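Local coordinates for ribosomal RNA small subunit methyltransferase E (Legionella pneumophila, PDB 5O95), which probably methylates the N3 position of a specific uridine in 16S ribosomal RNA, using S-adenosyl-L-methionine as methyl donor, at residues C109-I114 with E152-V157; Q87-G92 with C118-D123; L35-G40 with A55-V60; L21-E26 with V65-A70; L170-H175 with L216-G221. One frame throughout, in Å; residues are numbered along the deposited sequence.

Contact 1. Residues C109-I114 with E152-V157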
# COMPACT_ATOMS: atom_id res chain seq x y z
N CYS B 109 10.37 2.80 -13.72
CA CYS B 109 9.61 3.10 -14.92
C CYS B 109 8.19 2.59 -14.71
O CYS B 109 8.00 1.53 -14.12
CB CYS B 109 10.17 2.34 -16.12
SG CYS B 109 9.62 2.98 -17.72
N ILE B 110 7.21 3.34 -15.21
CA ILE B 110 5.80 2.97 -15.09
C ILE B 110 5.15 3.10 -16.46
O ILE B 110 5.24 4.17 -17.07
CB ILE B 110 5.04 3.88 -14.10
CG1 ILE B 110 5.74 3.93 -12.75
CG2 ILE B 110 3.60 3.36 -13.93
CD1 ILE B 110 5.34 5.13 -11.92
N THR B 111 4.46 2.05 -16.91
CA THR B 111 3.66 2.10 -18.14
C THR B 111 2.20 1.83 -17.80
O THR B 111 1.88 0.75 -17.28
CB THR B 111 4.15 1.07 -19.17
OG1 THR B 111 5.48 1.39 -19.58
CG2 THR B 111 3.21 1.06 -20.40
N PRO B 112 1.28 2.76 -18.06
CA PRO B 112 -0.15 2.42 -17.97
C PRO B 112 -0.46 1.41 -19.06
O PRO B 112 -0.05 1.57 -20.21
CB PRO B 112 -0.85 3.76 -18.22
CG PRO B 112 0.22 4.82 -17.95
CD PRO B 112 1.50 4.18 -18.38
N LEU B 113 -1.15 0.34 -18.68
CA LEU B 113 -1.34 -0.81 -19.56
C LEU B 113 -2.82 -0.95 -19.89
O LEU B 113 -3.68 -0.79 -19.03
CB LEU B 113 -0.84 -2.08 -18.86
CG LEU B 113 -0.67 -3.33 -19.71
CD1 LEU B 113 0.38 -3.12 -20.81
CD2 LEU B 113 -0.30 -4.51 -18.83
N ILE B 114 -3.11 -1.24 -21.16
CA ILE B 114 -4.46 -1.55 -21.61
C ILE B 114 -4.49 -3.02 -21.94
O ILE B 114 -3.67 -3.50 -22.74
CB ILE B 114 -4.86 -0.69 -22.82
CG1 ILE B 114 -4.63 0.79 -22.49
CG2 ILE B 114 -6.32 -0.96 -23.17
CD1 ILE B 114 -4.62 1.69 -23.72
N GLU B 152 10.57 7.15 -14.83
CA GLU B 152 10.07 7.34 -16.19
C GLU B 152 8.60 6.96 -16.24
O GLU B 152 8.21 5.88 -15.78
CB GLU B 152 10.88 6.48 -17.16
CG GLU B 152 10.49 6.66 -18.63
CD GLU B 152 11.36 5.85 -19.57
OE1 GLU B 152 12.26 5.13 -19.09
OE2 GLU B 152 11.14 5.94 -20.80
N LEU B 153 7.76 7.85 -16.77
CA LEU B 153 6.35 7.57 -16.98
C LEU B 153 6.19 7.41 -18.48
O LEU B 153 6.40 8.36 -19.24
CB LEU B 153 5.47 8.68 -16.42
CG LEU B 153 3.96 8.58 -16.75
CD1 LEU B 153 3.38 7.30 -16.21
CD2 LEU B 153 3.22 9.78 -16.15
N ARG B 154 5.88 6.20 -18.91
CA ARG B 154 5.77 5.89 -20.32
C ARG B 154 4.35 6.10 -20.81
O ARG B 154 3.39 6.07 -20.04
CB ARG B 154 6.18 4.44 -20.57
CG ARG B 154 7.64 4.15 -20.32
CD ARG B 154 8.46 4.32 -21.58
NE ARG B 154 9.74 3.63 -21.48
CZ ARG B 154 9.95 2.38 -21.89
NH1 ARG B 154 8.96 1.68 -22.42
NH2 ARG B 154 11.15 1.83 -21.75
N GLN B 155 4.23 6.33 -22.11
CA GLN B 155 2.91 6.46 -22.73
C GLN B 155 2.15 5.13 -22.60
O GLN B 155 2.75 4.06 -22.66
CB GLN B 155 3.06 6.83 -24.19
CG GLN B 155 3.54 8.25 -24.40
CD GLN B 155 2.57 9.27 -23.83
OE1 GLN B 155 1.36 9.18 -24.03
NE2 GLN B 155 3.10 10.23 -23.09
N PRO B 156 0.83 5.17 -22.40
CA PRO B 156 0.06 3.93 -22.31
C PRO B 156 0.20 3.09 -23.57
O PRO B 156 0.29 3.62 -24.68
CB PRO B 156 -1.38 4.40 -22.12
CG PRO B 156 -1.25 5.77 -21.51
CD PRO B 156 -0.03 6.35 -22.17
N VAL B 157 0.23 1.76 -23.39
CA VAL B 157 0.29 0.84 -24.52
C VAL B 157 -0.59 -0.36 -24.22
O VAL B 157 -0.90 -0.66 -23.06
CB VAL B 157 1.72 0.35 -24.87
CG1 VAL B 157 2.62 1.51 -25.32
CG2 VAL B 157 2.34 -0.40 -23.70
O HOH W 1 6.10 1.35 -22.20
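Residues 109-114 and 152-157 run parallel, pairing Cys-109 with Glu-152, Ile-110 with Leu-153 and, after the register slips by one residue, Leu-113 with Val-157. The first ladder is held by Ile-110 N to Glu-152 O (2.8 Å) and by Arg-154 N to Ile-110 O (2.8 Å), the latter almost straight at 174°. Beyond the slip, Val-157 N bonds Pro-112 O at 3.2 Å, and Ile-114 N bonds Val-157 O at 3.0 Å. Between the ladders Pro-112 has no N-H to give. Its ring carbon CD instead sits 3.1 Å from Arg-154 O, a buried carbonyl with no hydrogen-bond partner in the model. The same ring lays CB against Pro-156 CG, two prolines crossing at a slant. On the face shared by Cys-109 and Thr-111, the arginine chain bends sharply at CG (chi2 -91°), which turns its guanidinium back along the strand. In one of its two conformers, Cys-109 SG lies over one guanidinium face. NE reaches Glu-152 OE2 at 2.8 Å, in the guanidinium plane but from above the carboxylate plane. Thr-111 OG1 lies 3.3 Å from Arg-154 CB and shares a water with Arg-154 NH1, while His-84 of strand 82-88 hydrogen-bonds the same hydroxyl. Strand 109-114, helix 124-145 and strand 152-158 form a beta-alpha-beta unit, and 152-158 is the outermost strand on this side of the parallel sheet. The ion pair within residues 152-157 probably keeps the arginine charge balanced at this border, while the proline leaves a buried carbonyl facing carbon where a strand would normally offer an N-H.

Contact 2. Residues Q87-G92 with C118-D123; sequences QAISKG and CQVKID
At the C-terminal end of strand 82-88, Ala-88 and the loop residues Ile-89 and Lys-91 pack against Cys-118 to Val-120, in the loop that leads from strand 109-114 to helix 124-145. Val-120 is the wedge, with its two methyls going to different partners: CG2 meets Ile-89 CG1 at 3.7 Å, and CG1 lies 3.5 Å from Lys-91 CA, against the backbone. Ile-89 reaches it because CG1 stands between the backbone N and the carbonyl carbon (chi1 60°), with CD1 running on beside the same valine methyl. This is the C-terminal edge of the parallel sheet in the SPOUT methyltransferase domain, where the loops gather round the cofactor site: the side-chain positions of Ala-88 and Gly-197 are about 4 Å apart, and Gly-197 is seen to bind S-adenosyl-L-methionine in a structure of this protein. Cys-118 brings SG over Ala-88 CB at 3.9 Å and about as near to Ile-89 CG1. A water spans the two loops, donating to Ile-89 O (2.8 Å) and accepting from Gln-119 N (2.9 Å). Farther out, the extended chains of Lys-91 and Gln-119 slant across each other, the lysine CD lying 3.5 Å from Gln-119 NE2.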
# COMPACT_ATOMS: atom_id res chain seq x y z
N GLN B 87 1.06 -1.31 -15.24
CA GLN B 87 -0.11 -1.38 -14.36
C GLN B 87 -1.34 -1.19 -15.22
O GLN B 87 -1.49 -0.16 -15.87
CB GLN B 87 -0.05 -0.26 -13.31
CG GLN B 87 -1.22 -0.25 -12.33
CD GLN B 87 -1.16 -1.41 -11.33
OE1 GLN B 87 -0.11 -1.99 -11.11
NE2 GLN B 87 -2.31 -1.75 -10.73
N ALA B 88 -2.23 -2.19 -15.21
CA ALA B 88 -3.44 -2.08 -16.01
C ALA B 88 -4.29 -0.92 -15.52
O ALA B 88 -4.40 -0.66 -14.32
CB ALA B 88 -4.23 -3.39 -15.92
N ILE B 89 -4.90 -0.20 -16.47
CA ILE B 89 -5.74 0.93 -16.11
C ILE B 89 -7.00 0.42 -15.40
O ILE B 89 -7.41 -0.73 -15.56
CB ILE B 89 -6.06 1.84 -17.31
CG1 ILE B 89 -6.78 1.06 -18.41
CG2 ILE B 89 -4.76 2.46 -17.83
CD1 ILE B 89 -7.27 1.96 -19.57
N SER B 90 -7.58 1.27 -14.57
CA SER B 90 -8.62 0.83 -13.66
C SER B 90 -9.60 1.97 -13.43
O SER B 90 -9.32 3.13 -13.71
CB SER B 90 -8.03 0.34 -12.32
OG SER B 90 -7.27 1.38 -11.73
N LYS B 91 -10.77 1.60 -12.91
CA LYS B 91 -11.80 2.58 -12.58
C LYS B 91 -11.40 3.37 -11.32
O LYS B 91 -10.47 3.01 -10.59
CB LYS B 91 -13.15 1.90 -12.39
CG LYS B 91 -13.17 1.02 -11.17
CD LYS B 91 -14.43 0.18 -11.13
CE LYS B 91 -14.50 -0.61 -9.82
NZ LYS B 91 -15.80 -1.32 -9.68
N GLY B 92 -12.12 4.45 -11.07
CA GLY B 92 -11.87 5.27 -9.90
C GLY B 92 -10.49 5.91 -9.95
O GLY B 92 -9.96 6.24 -11.02
N CYS B 118 -9.73 -4.83 -18.87
CA CYS B 118 -9.82 -3.59 -18.12
C CYS B 118 -11.26 -3.07 -18.11
O CYS B 118 -12.01 -3.24 -19.07
CB CYS B 118 -8.88 -2.53 -18.70
SG CYS B 118 -7.14 -2.95 -18.47
N GLN B 119 -11.64 -2.44 -17.00
CA GLN B 119 -13.02 -1.99 -16.83
C GLN B 119 -13.32 -0.67 -17.52
O GLN B 119 -14.49 -0.26 -17.56
CB GLN B 119 -13.35 -1.86 -15.34
CG GLN B 119 -13.55 -3.18 -14.61
CD GLN B 119 -13.77 -2.99 -13.12
OE1 GLN B 119 -12.81 -2.89 -12.36
NE2 GLN B 119 -15.03 -2.94 -12.70
N VAL B 120 -12.31 0.01 -18.07
CA VAL B 120 -12.43 1.43 -18.38
C VAL B 120 -11.91 1.71 -19.78
O VAL B 120 -11.16 0.92 -20.37
CB VAL B 120 -11.68 2.31 -17.36
CG1 VAL B 120 -12.37 2.23 -16.01
CG2 VAL B 120 -10.24 1.86 -17.26
N LYS B 121 -12.31 2.87 -20.30
CA LYS B 121 -11.83 3.43 -21.55
C LYS B 121 -11.59 4.91 -21.35
O LYS B 121 -12.40 5.60 -20.72
CB LYS B 121 -12.87 3.25 -22.66
CG LYS B 121 -13.13 1.81 -23.06
CD LYS B 121 -11.97 1.23 -23.84
CE LYS B 121 -11.61 2.13 -25.02
NZ LYS B 121 -12.80 2.46 -25.85
N ILE B 122 -10.47 5.40 -21.88
CA ILE B 122 -10.07 6.80 -21.77
C ILE B 122 -9.84 7.34 -23.17
O ILE B 122 -9.09 6.75 -23.95
CB ILE B 122 -8.81 6.95 -20.90
CG1 ILE B 122 -9.02 6.33 -19.52
CG2 ILE B 122 -8.43 8.41 -20.76
CD1 ILE B 122 -7.84 6.48 -18.58
N ASP B 123 -10.49 8.46 -23.49
CA ASP B 123 -10.23 9.13 -24.76
C ASP B 123 -8.83 9.75 -24.76
O ASP B 123 -8.16 9.83 -23.72
CB ASP B 123 -11.32 10.17 -25.07
CG ASP B 123 -11.66 11.04 -23.87
OD1 ASP B 123 -12.32 10.53 -22.94
OD2 ASP B 123 -11.28 12.23 -23.86
O HOH W 2 -9.57 -2.38 -15.00

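Contact 3. Residues L35-G40 with A55-V60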
# COMPACT_ATOMS: atom_id res chain seq x y z
N LEU B 35 1.93 26.11 0.45
CA LEU B 35 2.67 25.93 1.70
C LEU B 35 2.82 27.22 2.50
O LEU B 35 3.22 27.15 3.67
CB LEU B 35 4.06 25.34 1.42
CG LEU B 35 4.12 23.99 0.71
CD1 LEU B 35 5.57 23.56 0.53
CD2 LEU B 35 3.34 22.92 1.47
N ARG B 36 2.53 28.37 1.91
CA ARG B 36 2.57 29.66 2.60
C ARG B 36 3.94 29.97 3.21
O ARG B 36 4.04 30.58 4.28
CB ARG B 36 1.48 29.78 3.67
CG ARG B 36 0.11 29.62 3.13
CD ARG B 36 -0.86 29.93 4.23
NE ARG B 36 -2.23 29.90 3.76
CZ ARG B 36 -3.26 29.76 4.58
NH1 ARG B 36 -3.03 29.65 5.88
NH2 ARG B 36 -4.50 29.74 4.11
N MET B 37 5.01 29.56 2.53
CA MET B 37 6.34 29.77 3.09
C MET B 37 6.76 31.23 2.94
O MET B 37 6.29 31.95 2.05
CB MET B 37 7.35 28.85 2.42
CG MET B 37 7.00 27.39 2.63
SD MET B 37 8.21 26.26 1.98
CE MET B 37 9.60 26.62 3.07
N GLU B 38 7.66 31.65 3.82
CA GLU B 38 8.00 33.06 3.95
C GLU B 38 9.50 33.27 3.74
O GLU B 38 10.30 32.34 3.82
CB GLU B 38 7.60 33.59 5.34
CG GLU B 38 6.21 33.16 5.77
CD GLU B 38 5.86 33.62 7.16
OE1 GLU B 38 6.46 34.62 7.63
OE2 GLU B 38 4.99 32.99 7.80
N GLN B 39 9.85 34.53 3.46
CA GLN B 39 11.25 34.91 3.31
C GLN B 39 12.07 34.39 4.49
O GLN B 39 11.64 34.47 5.64
CB GLN B 39 11.34 36.43 3.24
CG GLN B 39 12.75 36.99 3.27
CD GLN B 39 12.79 38.46 2.93
OE1 GLN B 39 11.80 39.03 2.46
NE2 GLN B 39 13.93 39.10 3.18
N GLY B 40 13.23 33.81 4.19
CA GLY B 40 14.12 33.26 5.19
C GLY B 40 14.02 31.76 5.40
O GLY B 40 14.96 31.15 5.92
N ALA B 55 18.74 25.77 -0.29
CA ALA B 55 18.32 27.10 -0.71
C ALA B 55 17.53 27.75 0.41
O ALA B 55 17.05 27.09 1.34
CB ALA B 55 17.47 27.06 -2.00
N SER B 56 17.40 29.06 0.32
CA SER B 56 16.55 29.79 1.23
C SER B 56 15.73 30.79 0.43
O SER B 56 16.14 31.25 -0.65
CB SER B 56 17.34 30.50 2.31
OG SER B 56 18.22 31.43 1.73
N ILE B 57 14.57 31.12 0.96
CA ILE B 57 13.66 32.02 0.27
C ILE B 57 14.15 33.45 0.48
O ILE B 57 14.21 33.92 1.62
CB ILE B 57 12.22 31.83 0.75
CG1 ILE B 57 11.77 30.41 0.40
CG2 ILE B 57 11.33 32.88 0.09
CD1 ILE B 57 10.29 30.14 0.65
N GLU B 58 14.54 34.11 -0.60
CA GLU B 58 15.05 35.46 -0.50
C GLU B 58 13.95 36.50 -0.64
O GLU B 58 14.04 37.57 -0.03
CB GLU B 58 16.13 35.69 -1.57
CG GLU B 58 16.96 36.94 -1.32
CD GLU B 58 18.22 36.97 -2.15
OE1 GLU B 58 18.23 37.69 -3.18
OE2 GLU B 58 19.20 36.28 -1.78
N ARG B 59 12.91 36.21 -1.40
CA ARG B 59 11.86 37.18 -1.66
C ARG B 59 10.62 36.44 -2.15
O ARG B 59 10.73 35.53 -2.97
CB ARG B 59 12.33 38.20 -2.69
CG ARG B 59 11.24 39.07 -3.30
CD ARG B 59 11.86 40.26 -4.02
NE ARG B 59 13.15 39.92 -4.63
CZ ARG B 59 13.37 39.86 -5.94
NH1 ARG B 59 12.39 40.14 -6.79
NH2 ARG B 59 14.58 39.53 -6.40
N VAL B 60 9.46 36.82 -1.62
CA VAL B 60 8.17 36.31 -2.08
C VAL B 60 7.37 37.51 -2.56
O VAL B 60 6.91 38.33 -1.74
CB VAL B 60 7.42 35.56 -0.97
CG1 VAL B 60 6.07 35.10 -1.49
CG2 VAL B 60 8.22 34.38 -0.48
O HOH W 3 9.63 38.53 0.65
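A loop-on-strand contact within the PUA domain joins Met-37 to Gly-40, between helix 25-34 and strand 42-46, to Ile-57, Glu-58 and Val-60 of strand 51-61. One direct hydrogen bond ties them: Gly-40 N donates to Ile-57 O at 2.8 Å, nearly straight (168°) and in the carbonyl plane. Gln-39 CA lies near the same oxygen at 3.5 Å, in a weaker C-H...O contact. Ile-57 points its side chain into the loop and touches three residues in a row. Its CD1 presses on Met-37 CB (3.7 Å), CB lies 3.7 Å from Glu-38 O, and CG2 comes against Gln-39 CA. Behind it, Val-31 of the helix and Leu-43 of the neighbouring strand close the same hydrophobic patch. Gln-39 swings CG away from its own N (chi1 173°) and stretches out, which lays the face of its amide against Glu-58 O, standing 3.3 Å over Gln-39 CD. There OE1 takes a hydrogen bond from a water at 2.9 Å, and that water in turn accepts one from Val-60 N at 2.8 Å. Thus a main-chain N-H pointing to the loop is satisfied through solvent. The Val-60 methyl CG2 fills in beside Met-37 O. The Glu-58 carboxylate belongs to a different partner, Arg-68 on the adjacent strand, by a salt bridge. The loop meets the strand next to a distortion: Glu-58 and Arg-59 both face Phe-66, a classic beta bulge in the antiparallel part of the PUA sheet.

Contact 4. Residues L21-E26 with V65-A70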
# COMPACT_ATOMS: atom_id res chain seq x y z
N LEU B 21 17.45 31.88 -7.98
CA LEU B 21 16.54 31.12 -8.83
C LEU B 21 15.12 31.58 -8.55
O LEU B 21 14.64 31.48 -7.42
CB LEU B 21 16.68 29.63 -8.54
CG LEU B 21 15.67 28.73 -9.25
CD1 LEU B 21 15.83 28.83 -10.76
CD2 LEU B 21 15.83 27.30 -8.76
N GLU B 22 14.45 32.09 -9.59
CA GLU B 22 13.01 32.29 -9.51
C GLU B 22 12.35 30.94 -9.77
O GLU B 22 12.52 30.34 -10.83
CB GLU B 22 12.54 33.30 -10.54
CG GLU B 22 11.04 33.54 -10.46
CD GLU B 22 10.55 34.56 -11.45
OE1 GLU B 22 11.39 35.13 -12.17
OE2 GLU B 22 9.33 34.80 -11.52
N LEU B 23 11.61 30.45 -8.78
CA LEU B 23 10.99 29.15 -8.96
C LEU B 23 10.05 29.18 -10.15
O LEU B 23 9.50 30.23 -10.50
CB LEU B 23 10.22 28.77 -7.71
CG LEU B 23 11.08 28.59 -6.47
CD1 LEU B 23 10.16 28.15 -5.32
CD2 LEU B 23 12.17 27.56 -6.70
N SER B 24 9.87 28.01 -10.79
CA SER B 24 8.88 27.93 -11.85
C SER B 24 7.53 28.39 -11.29
O SER B 24 7.29 28.28 -10.09
CB SER B 24 8.75 26.48 -12.32
OG SER B 24 8.32 25.64 -11.25
N PRO B 25 6.65 28.91 -12.15
CA PRO B 25 5.34 29.35 -11.64
C PRO B 25 4.61 28.27 -10.86
O PRO B 25 3.99 28.57 -9.82
CB PRO B 25 4.60 29.77 -12.92
CG PRO B 25 5.72 30.25 -13.82
CD PRO B 25 6.87 29.32 -13.55
N GLU B 26 4.65 27.02 -11.32
CA GLU B 26 4.00 25.95 -10.58
C GLU B 26 4.62 25.78 -9.20
O GLU B 26 3.90 25.59 -8.21
CB GLU B 26 4.07 24.63 -11.35
CG GLU B 26 3.14 24.61 -12.55
CD GLU B 26 1.69 24.72 -12.14
OE1 GLU B 26 1.17 23.75 -11.56
OE2 GLU B 26 1.08 25.78 -12.39
N VAL B 65 8.42 33.38 -6.28
CA VAL B 65 9.31 33.02 -5.19
C VAL B 65 10.73 33.02 -5.74
O VAL B 65 11.03 32.28 -6.69
CB VAL B 65 8.96 31.66 -4.58
CG1 VAL B 65 9.90 31.35 -3.42
CG2 VAL B 65 7.50 31.64 -4.11
N PHE B 66 11.62 33.83 -5.14
CA PHE B 66 13.04 33.87 -5.48
C PHE B 66 13.85 33.22 -4.36
O PHE B 66 13.75 33.62 -3.21
CB PHE B 66 13.51 35.31 -5.68
CG PHE B 66 12.83 36.00 -6.82
CD1 PHE B 66 11.62 36.66 -6.62
CD2 PHE B 66 13.37 35.98 -8.09
CE1 PHE B 66 10.98 37.29 -7.68
CE2 PHE B 66 12.74 36.62 -9.15
CZ PHE B 66 11.54 37.27 -8.94
N VAL B 67 14.65 32.22 -4.71
CA VAL B 67 15.43 31.48 -3.72
C VAL B 67 16.91 31.63 -4.02
O VAL B 67 17.33 31.70 -5.18
CB VAL B 67 15.02 30.00 -3.61
CG1 VAL B 67 13.51 29.88 -3.48
CG2 VAL B 67 15.56 29.17 -4.79
N ARG B 68 17.70 31.68 -2.96
CA ARG B 68 19.14 31.82 -3.08
C ARG B 68 19.76 30.45 -2.83
O ARG B 68 19.54 29.85 -1.78
CB ARG B 68 19.65 32.86 -2.07
CG ARG B 68 21.16 33.10 -2.14
CD ARG B 68 21.58 33.74 -3.47
NE ARG B 68 20.97 35.05 -3.68
CZ ARG B 68 21.27 35.87 -4.69
NH1 ARG B 68 22.17 35.49 -5.59
NH2 ARG B 68 20.67 37.05 -4.80
N ILE B 69 20.45 29.93 -3.84
CA ILE B 69 21.11 28.63 -3.75
C ILE B 69 22.37 28.80 -2.91
O ILE B 69 23.27 29.57 -3.27
CB ILE B 69 21.48 28.09 -5.14
CG1 ILE B 69 20.29 28.14 -6.10
CG2 ILE B 69 22.06 26.69 -5.00
CD1 ILE B 69 19.20 27.23 -5.74
N ALA B 70 22.45 28.08 -1.79
CA ALA B 70 23.64 28.16 -0.94
C ALA B 70 24.66 27.08 -1.27
O ALA B 70 25.88 27.35 -1.24
CB ALA B 70 23.23 28.04 0.53
O HOH W 4 8.04 31.82 -8.69
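Val-65 O takes a hydrogen bond from Leu-23 N at 2.8 Å, with a weaker C-H...O contact from Glu-22 CA at 3.4 Å. The pairing is antiparallel, strand 20-22 lying along the border of the PUA-domain sheet beside strand 64-74. Leu-21 and Val-67 form the hydrogen-bonded pair, with Leu-21 N to Val-67 O and Val-67 N to Leu-21 O both 2.8 Å. Glu-22 and Phe-66 are the non-hydrogen-bonded pair next to it, and their side chains lie side by side, pointing the same way. With CG opposite the backbone N (chi1 -179°) and the rest of the chain extended, the glutamate runs out over the phenyl ring: CG stands over one face at 4.2 Å from the centroid of the Phe-66 ring, a CH-pi contact, and CB lies above the CE2 side of the same face. Carboxylate and ring are 37° apart, and Gln-64 takes OE2 by a hydrogen bond, which fixes the acid end beside the aromatic. Leu-21 and Val-67 point to the other face, where the loop residue Leu-23 joins them. Leu-23 turns CD1 onto Val-65 CG1 (3.7 Å) and crosses Val-67 at about a right angle, while Leu-21 CB lies against Val-67 CG2. Leu-43 and Leu-45 of strand 42-46 also touch Val-67. Just past the pairing the chain turns into helix 25-34, whose start Ser-24 caps with OG on Ala-27 N. Where the strands part there, a water takes over, donating to Leu-23 O at 2.8 Å and accepting from Val-65 N at 2.9 Å.

Contact 5. Residues L170-H175 with L216-G221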
# COMPACT_ATOMS: atom_id res chain seq x y z
N LEU B 170 14.61 -9.95 -16.21
CA LEU B 170 13.62 -10.79 -15.56
C LEU B 170 12.25 -10.22 -15.89
O LEU B 170 12.03 -9.01 -15.78
CB LEU B 170 13.84 -10.78 -14.04
CG LEU B 170 12.80 -11.54 -13.20
CD1 LEU B 170 12.78 -13.03 -13.56
CD2 LEU B 170 13.09 -11.33 -11.72
N LYS B 171 11.32 -11.08 -16.31
CA LYS B 171 10.01 -10.63 -16.76
C LYS B 171 8.95 -11.43 -16.03
O LYS B 171 8.90 -12.66 -16.15
CB LYS B 171 9.89 -10.76 -18.28
CG LYS B 171 10.88 -9.87 -19.02
CD LYS B 171 10.74 -9.94 -20.54
CE LYS B 171 11.31 -11.23 -21.10
NZ LYS B 171 11.57 -11.11 -22.58
N LEU B 172 8.13 -10.74 -15.24
CA LEU B 172 7.16 -11.39 -14.37
C LEU B 172 5.77 -10.85 -14.65
O LEU B 172 5.58 -9.70 -15.04
CB LEU B 172 7.50 -11.14 -12.91
CG LEU B 172 8.88 -11.61 -12.49
CD1 LEU B 172 9.14 -11.12 -11.06
CD2 LEU B 172 8.99 -13.12 -12.56
N ILE B 173 4.77 -11.71 -14.42
CA ILE B 173 3.38 -11.30 -14.53
C ILE B 173 2.64 -11.86 -13.33
O ILE B 173 2.82 -13.03 -12.98
CB ILE B 173 2.77 -11.76 -15.87
CG1 ILE B 173 1.30 -11.34 -15.99
CG2 ILE B 173 2.99 -13.25 -16.09
CD1 ILE B 173 0.79 -11.46 -17.42
N LEU B 174 1.85 -11.02 -12.68
CA LEU B 174 1.00 -11.48 -11.57
C LEU B 174 -0.17 -12.26 -12.15
O LEU B 174 -1.14 -11.69 -12.64
CB LEU B 174 0.51 -10.30 -10.74
CG LEU B 174 1.46 -9.80 -9.66
CD1 LEU B 174 0.80 -8.69 -8.88
CD2 LEU B 174 1.84 -10.95 -8.74
N HIS B 175 -0.07 -13.59 -12.08
CA HIS B 175 -1.12 -14.46 -12.59
C HIS B 175 -1.01 -15.80 -11.90
O HIS B 175 0.10 -16.31 -11.74
CB HIS B 175 -1.00 -14.64 -14.11
CG HIS B 175 -2.19 -15.30 -14.74
ND1 HIS B 175 -2.13 -16.56 -15.30
CD2 HIS B 175 -3.47 -14.89 -14.88
CE1 HIS B 175 -3.32 -16.89 -15.76
NE2 HIS B 175 -4.15 -15.89 -15.51
N LEU B 216 7.02 -14.69 -16.75
CA LEU B 216 6.85 -15.83 -15.86
C LEU B 216 5.87 -15.49 -14.75
O LEU B 216 5.93 -14.40 -14.17
CB LEU B 216 8.20 -16.20 -15.24
CG LEU B 216 9.30 -16.52 -16.25
CD1 LEU B 216 10.61 -16.86 -15.54
CD2 LEU B 216 8.89 -17.65 -17.19
N PRO B 217 4.96 -16.41 -14.40
CA PRO B 217 3.86 -16.07 -13.48
C PRO B 217 4.30 -16.03 -12.03
O PRO B 217 4.96 -16.95 -11.54
CB PRO B 217 2.85 -17.20 -13.71
CG PRO B 217 3.67 -18.36 -14.22
CD PRO B 217 4.79 -17.74 -15.02
N LEU B 218 3.91 -14.95 -11.34
CA LEU B 218 4.27 -14.72 -9.95
C LEU B 218 3.01 -14.74 -9.09
O LEU B 218 1.97 -14.21 -9.49
CB LEU B 218 4.93 -13.35 -9.82
CG LEU B 218 5.34 -12.91 -8.42
CD1 LEU B 218 6.44 -13.82 -7.90
CD2 LEU B 218 5.83 -11.46 -8.47
N SER B 219 3.10 -15.38 -7.93
CA SER B 219 2.03 -15.31 -6.94
C SER B 219 2.45 -14.40 -5.80
O SER B 219 3.64 -14.15 -5.57
CB SER B 219 1.72 -16.70 -6.37
OG SER B 219 2.87 -17.29 -5.77
N LEU B 220 1.44 -13.92 -5.06
CA LEU B 220 1.64 -13.09 -3.88
C LEU B 220 0.64 -13.49 -2.79
O LEU B 220 -0.12 -12.66 -2.29
CB LEU B 220 1.55 -11.60 -4.20
CG LEU B 220 2.71 -11.01 -5.02
CD1 LEU B 220 2.39 -9.57 -5.44
CD2 LEU B 220 4.06 -11.06 -4.28
N GLY B 221 0.66 -14.77 -2.43
CA GLY B 221 -0.18 -15.28 -1.36
C GLY B 221 -1.55 -15.78 -1.79
O GLY B 221 -1.97 -15.66 -2.95
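Ile-173 N meets the flat peptide carbonyl of Leu-216 from above, 42° out of its plane, while Pro-217 CB, from the only proline ring here, rests 3.5 Å from His-175 O. The imidazole of His-175 leads away from strand 216-218, towards Ile-207 of helix 204-212. Parallel pairing does the rest: Leu-216 N gives to Lys-171 O and Leu-218 N to Ile-173 O, each 2.8 Å, with Ile-173 N to Leu-216 O at 2.9 Å between them. The axes of the two short strands lie 49° apart; at their far end His-175 N reaches Leu-218 O only weakly, at 3.4 Å. Leu-172, Leu-174, Leu-216 and Leu-218 project to one face of the sheet. There Leu-172 CD2 comes obliquely to Leu-216 CB, and its CD1 touches Leu-218 CD2. In one of the two conformers of Leu-174, its side chain meets Leu-220 at about a right angle, CD2 standing 3.6 Å from Leu-220 CD1 and also close to Leu-218 CG; this detail is less certain than the backbone pairing. The small leucine cluster is closed by helix 227-242, with Ala-230 against Leu-174 and Thr-233 and Ala-234 against Leu-220. On the other face Ile-173 packs on Thr-210 and Phe-202. Leu-174, Leu-220 and Gly-221 bind S-adenosyl-L-methionine, as seen in a crystal structure of this protein, though none is bound to this chain. Two neighbouring strands that end in cofactor-binding loops, with a C-terminal helix folded back over them, match the knotted cofactor site of SPOUT methyltransferases.

Two groups emerge, one per domain. Contacts 3 and 4 share the PUA sheet, their centres 9 Å apart and their strands bonded directly, as by Glu-58 N to Phe-66 O at 2.8 Å. Contacts 1, 2 and 5 all reach the parallel sheet of the methyltransferase domain. Contacts 1 and 2 touch through Leu-113, whose N bonds Gln-87 O and whose O bonds Ile-89 N, each at 2.9 Å. Contact 5 lies farther across the sheet, its centre about 18 Å from that of contact 1, and holds residues that bind S-adenosyl-L-methionine. Gly-197, another of these, is near both contacts 2 and 5: between side-chain positions, about 4 Å from Ala-88 and 7 Å from Leu-174. Contacts 4 and 5 are some 45 Å apart, centre to centre.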